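Protein translation elongation factor 1A (Methanosarcina mazei, PDB 3WND) probably serves as a translation elongation factor related to SelB, EF-Tu and aIF2 gamma, and binds cysteinyl-tRNA(Cys) in its GTP-bound form. Local coordinates at residues G217-K220 against D221-T225; T225-F228 against P229-R232. All coordinates share one frame; numbering follows the deposited sequence.

Contact 1 and contact 2 are consecutive bends in one run of chain, worked examples of how a β domain turns from strand to strand. In contact 1, a type II turn leads out of strand 218-220 and an aspartate ties back to the backbone it has left. In contact 2, a hairpin closes strand 224-228 onto strand 232-241 through a G1 β bulge, and its aspartate meets a lysine instead. The two share T225, and their centres lie about 14 Å apart. Each centre is 22 to 23 Å from the centre of the chain. Both contacts lie away from the residues that bind GDP; the first joins strand 218-220 to 224-228, the second 224-228 to 232-241.

Contact 1: residues G217-K220 against D221-T225; sequences GISK and DKDKT
A type II β turn from K220 to D223 carries the chain out of strand 218-220, and its first and last residues grip each other twice. The turn's own bond runs from D223 N to K220 O, at 3.0 Å, and it is answered by the side chain of D223, whose OD2 accepts the backbone N-H of K220 at 3.0 Å. That second bond is nearly straight, 163° at the hydrogen, although the N-H reaches OD2 from well above the carboxylate plane. The first torsion of D223 explains the reach: CG lies beside the backbone N and anti to the carbonyl carbon (chi1 -87°), which sends the carboxylate across the open end of the turn, back toward strand 218-220.

OD2 gathers more than the amide. One water donates to it at 2.7 Å and also to I218 O; a second donates to OD2 and is hydrogen-bonded to S219 OG at 2.7 Å. Three donors thus converge on one oxygen, which should limit the rotation of the carboxylate and ties the turn to the strand before it. The other oxygen, OD1, rests 3.4 Å from K220 CB. K220 curls at its last two torsions, and its NZ stays 6.3 Å from D223 OD1, so their opposite charges could attract only across a distance. K222 takes the positive phi expected at the third position of a type II turn; its NZ bonds to R237 O and adds a weak salt bridge to D221.

The turn lies at the surface, beside strand 232-241, where the backbones of K222 and D223 bond to I236. S219 packs on I236 and I239, and strand 218-220 pairs antiparallel with strand 248-250, while strand 224-228 leads on between strands 232-241 and 272-274.

Contact 2: residues T225-F228 against P229-R232; sequences TKIF and PLDR
K226 sets its CG anti to the carbonyl carbon (chi1 -68°) and then runs extended to NZ, whereas D231 turns CG anti to its backbone N (chi1 -163°), and the two chains come to lie alongside each other, pointing the same way. Their ends meet in a salt bridge: K226 NZ donates to D231 OD1 at 3.0 Å, on the syn lone pair, the side of the second oxygen. F228 also lies alongside D231, its CE2 3.6 Å from D231 CG and its ring 37° from the carboxylate plane, so the carboxylate has the ammonium group at OD1 and the F228 ring beside it. With an alanine in place of K226, OD1 would probably lose its charged mate and the carboxylate would be freer to turn beside the ring.

Beneath these side chains the backbone forms a β hairpin with a G1 β bulge, in which D231 and R232 together face I227. I227 N donates to R232 O at 2.9 Å, and I227 O receives R232 N at 3.1 Å as well as D231 N, the latter through a weak, bent bond. D231 adopts the left-handed backbone conformation characteristic of the first bulge position, and the peptide before P229 is cis, which probably helps the chain reverse.

I227 points to the other side of the hairpin. Its CG2 approaches L230 CD1 at 4.2 Å and R232 CB at 4.1 Å; R232 stretches away, with NE bonded to N261 O. L230 N is buried here and has no partner in the model. Strand 224-228 is also bonded along its far edge to strand 272-274, K226 with S274 and F228 with I272, while the F228 side chain packs on S274 and V279.

Contact 1: residues G217-K220 against D221-T225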
loop_
_atom_site.group_PDB
_atom_site.type_symbol
_atom_site.label_atom_id
_atom_site.label_comp_id
_atom_site.label_asym_id
_atom_site.label_seq_id
_atom_site.Cartn_x
_atom_site.Cartn_y
_atom_site.Cartn_z
ATOM N N GLY A 217 7.192 15.333 1.677
ATOM C CA GLY A 217 7.867 16.460 1.083
ATOM C C GLY A 217 7.169 16.887 -0.207
ATOM O O GLY A 217 6.037 16.511 -0.504
ATOM N N ILE A 218 7.898 17.700 -0.957
ATOM C CA ILE A 218 7.440 18.132 -2.289
ATOM C C ILE A 218 8.605 17.881 -3.225
ATOM O O ILE A 218 9.674 18.463 -3.060
ATOM C CB ILE A 218 7.035 19.623 -2.361
ATOM C CG1 ILE A 218 5.966 19.926 -1.319
ATOM C CG2 ILE A 218 6.559 19.981 -3.798
ATOM C CD1 ILE A 218 5.450 21.361 -1.309
ATOM N N SER A 219 8.399 16.986 -4.221
ATOM C CA SER A 219 9.478 16.722 -5.183
ATOM C C SER A 219 9.373 17.790 -6.282
ATOM O O SER A 219 8.291 18.190 -6.662
ATOM C CB SER A 219 9.298 15.293 -5.778
ATOM O OG SER A 219 10.248 15.036 -6.741
ATOM N N LYS A 220 10.502 18.324 -6.725
ATOM C CA LYS A 220 10.483 19.400 -7.713
ATOM C C LYS A 220 11.199 18.995 -8.965
ATOM O O LYS A 220 12.233 18.296 -8.932
ATOM C CB LYS A 220 11.156 20.644 -7.123
ATOM C CG LYS A 220 10.338 21.311 -6.003
ATOM C CD LYS A 220 11.129 22.437 -5.321
ATOM C CE LYS A 220 11.355 23.651 -6.181
ATOM N NZ LYS A 220 10.010 24.287 -6.409
ATOM N N ASP A 221 10.624 19.439 -10.098
ATOM C CA ASP A 221 11.300 19.205 -11.383
ATOM C C ASP A 221 12.691 19.835 -11.347
ATOM O O ASP A 221 12.898 20.910 -10.786
ATOM C CB ASP A 221 10.400 19.790 -12.485
ATOM C CG ASP A 221 10.843 19.369 -13.894
ATOM O OD1 ASP A 221 11.638 18.448 -14.108
ATOM O OD2 ASP A 221 10.277 19.960 -14.812
ATOM N N LYS A 222 13.680 19.117 -11.909
ATOM C CA LYS A 222 15.057 19.542 -11.916
ATOM C C LYS A 222 15.801 19.299 -10.598
ATOM O O LYS A 222 16.976 19.623 -10.488
ATOM C CB LYS A 222 15.270 20.948 -12.471
ATOM C CG LYS A 222 14.472 21.154 -13.784
ATOM C CD LYS A 222 14.949 20.031 -14.808
ATOM C CE LYS A 222 14.603 20.380 -16.235
ATOM N NZ LYS A 222 13.185 20.280 -16.351
ATOM N N ASP A 223 15.152 18.678 -9.595
ATOM C CA ASP A 223 15.884 18.349 -8.387
ATOM C C ASP A 223 17.095 17.439 -8.675
ATOM O O ASP A 223 17.052 16.570 -9.516
ATOM C CB ASP A 223 14.983 17.539 -7.409
ATOM C CG ASP A 223 14.159 18.474 -6.488
ATOM O OD1 ASP A 223 14.394 19.719 -6.455
ATOM O OD2 ASP A 223 13.303 17.859 -5.806
ATOM N N LYS A 224 18.175 17.748 -8.004
ATOM C CA LYS A 224 19.301 16.869 -8.031
ATOM C C LYS A 224 19.261 16.136 -6.706
ATOM O O LYS A 224 19.285 16.758 -5.636
ATOM C CB LYS A 224 20.560 17.733 -8.165
ATOM C CG LYS A 224 20.624 18.513 -9.529
ATOM C CD LYS A 224 22.047 19.084 -9.768
ATOM C CE LYS A 224 22.783 18.293 -10.863
ATOM N NZ LYS A 224 22.025 18.211 -12.156
ATOM N N THR A 225 19.176 14.799 -6.757
ATOM C CA THR A 225 18.908 14.043 -5.530
ATOM C C THR A 225 19.531 12.728 -5.752
ATOM O O THR A 225 20.505 12.656 -6.560
ATOM C CB THR A 225 17.390 14.048 -5.228
ATOM O OG1 THR A 225 17.121 13.394 -3.997
ATOM C CG2 THR A 225 16.549 13.481 -6.387
HETATM O O HOH W 1 12.346 18.885 -3.481
HETATM O O HOH W 2 12.633 15.174 -5.416
#

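Contact 2: residues T225-F228 against P229-R232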
loop_
_atom_site.group_PDB
_atom_site.type_symbol
_atom_site.label_atom_id
_atom_site.label_comp_id
_atom_site.label_asym_id
_atom_site.label_seq_id
_atom_site.Cartn_x
_atom_site.Cartn_y
_atom_site.Cartn_z
ATOM N N THR A 225 19.176 14.799 -6.757
ATOM C CA THR A 225 18.908 14.043 -5.530
ATOM C C THR A 225 19.531 12.728 -5.752
ATOM O O THR A 225 20.505 12.656 -6.560
ATOM C CB THR A 225 17.390 14.048 -5.228
ATOM O OG1 THR A 225 17.121 13.394 -3.997
ATOM C CG2 THR A 225 16.549 13.481 -6.387
ATOM N N LYS A 226 19.090 11.684 -5.037
ATOM C CA LYS A 226 19.735 10.343 -5.152
ATOM C C LYS A 226 18.703 9.227 -5.290
ATOM O O LYS A 226 17.516 9.468 -5.055
ATOM C CB LYS A 226 20.594 10.010 -3.960
ATOM C CG LYS A 226 21.878 10.900 -3.833
ATOM C CD LYS A 226 22.776 10.342 -2.684
ATOM C CE LYS A 226 24.121 11.075 -2.577
ATOM N NZ LYS A 226 25.032 10.227 -1.747
ATOM N N ILE A 227 19.163 8.042 -5.704
ATOM C CA ILE A 227 18.293 6.892 -5.696
ATOM C C ILE A 227 18.961 5.824 -4.851
ATOM O O ILE A 227 20.200 5.584 -5.053
ATOM C CB ILE A 227 17.923 6.442 -7.124
ATOM C CG1 ILE A 227 16.821 5.327 -7.119
ATOM C CG2 ILE A 227 19.174 6.075 -7.949
ATOM C CD1 ILE A 227 16.212 5.189 -8.507
ATOM N N PHE A 228 18.153 5.143 -4.054
ATOM C CA PHE A 228 18.625 4.090 -3.132
ATOM C C PHE A 228 17.810 2.843 -3.392
ATOM O O PHE A 228 16.646 2.964 -3.772
ATOM C CB PHE A 228 18.374 4.540 -1.668
ATOM C CG PHE A 228 19.224 5.686 -1.282
ATOM C CD1 PHE A 228 18.755 6.952 -1.410
ATOM C CD2 PHE A 228 20.497 5.460 -0.771
ATOM C CE1 PHE A 228 19.549 8.062 -1.107
ATOM C CE2 PHE A 228 21.314 6.517 -0.469
ATOM C CZ PHE A 228 20.827 7.828 -0.612
ATOM N N PRO A 229 18.399 1.655 -3.143
ATOM C CA PRO A 229 19.660 1.427 -2.432
ATOM C C PRO A 229 20.939 1.540 -3.323
ATOM O O PRO A 229 22.049 1.393 -2.803
ATOM C CB PRO A 229 19.526 -0.040 -1.952
ATOM C CG PRO A 229 18.673 -0.658 -3.065
ATOM C CD PRO A 229 17.669 0.413 -3.404
ATOM N N LEU A 230 20.795 1.934 -4.600
ATOM C CA LEU A 230 22.014 2.176 -5.485
ATOM C C LEU A 230 22.975 3.199 -4.895
ATOM O O LEU A 230 24.194 3.045 -4.970
ATOM C CB LEU A 230 21.527 2.702 -6.810
ATOM C CG LEU A 230 21.182 1.644 -7.811
ATOM C CD1 LEU A 230 20.933 2.404 -9.120
ATOM C CD2 LEU A 230 22.352 0.693 -7.916
ATOM N N ASP A 231 22.439 4.219 -4.227
ATOM C CA ASP A 231 23.186 5.366 -3.721
ATOM C C ASP A 231 23.890 6.077 -4.886
ATOM O O ASP A 231 25.099 6.296 -4.917
ATOM C CB ASP A 231 24.129 4.939 -2.620
ATOM C CG ASP A 231 24.634 6.113 -1.755
ATOM O OD1 ASP A 231 24.423 7.310 -2.101
ATOM O OD2 ASP A 231 25.283 5.835 -0.737
ATOM N N ARG A 232 23.078 6.500 -5.824
ATOM C CA ARG A 232 23.579 7.133 -7.016
ATOM C C ARG A 232 22.968 8.536 -7.162
ATOM O O ARG A 232 21.732 8.719 -6.969
ATOM C CB ARG A 232 23.298 6.205 -8.210
ATOM C CG ARG A 232 23.780 6.709 -9.582
ATOM C CD ARG A 232 23.674 5.603 -10.645
ATOM N NE ARG A 232 24.181 6.075 -11.921
ATOM C CZ ARG A 232 25.446 5.951 -12.307
ATOM N NH1 ARG A 232 26.323 5.355 -11.486
ATOM N NH2 ARG A 232 25.863 6.450 -13.505
#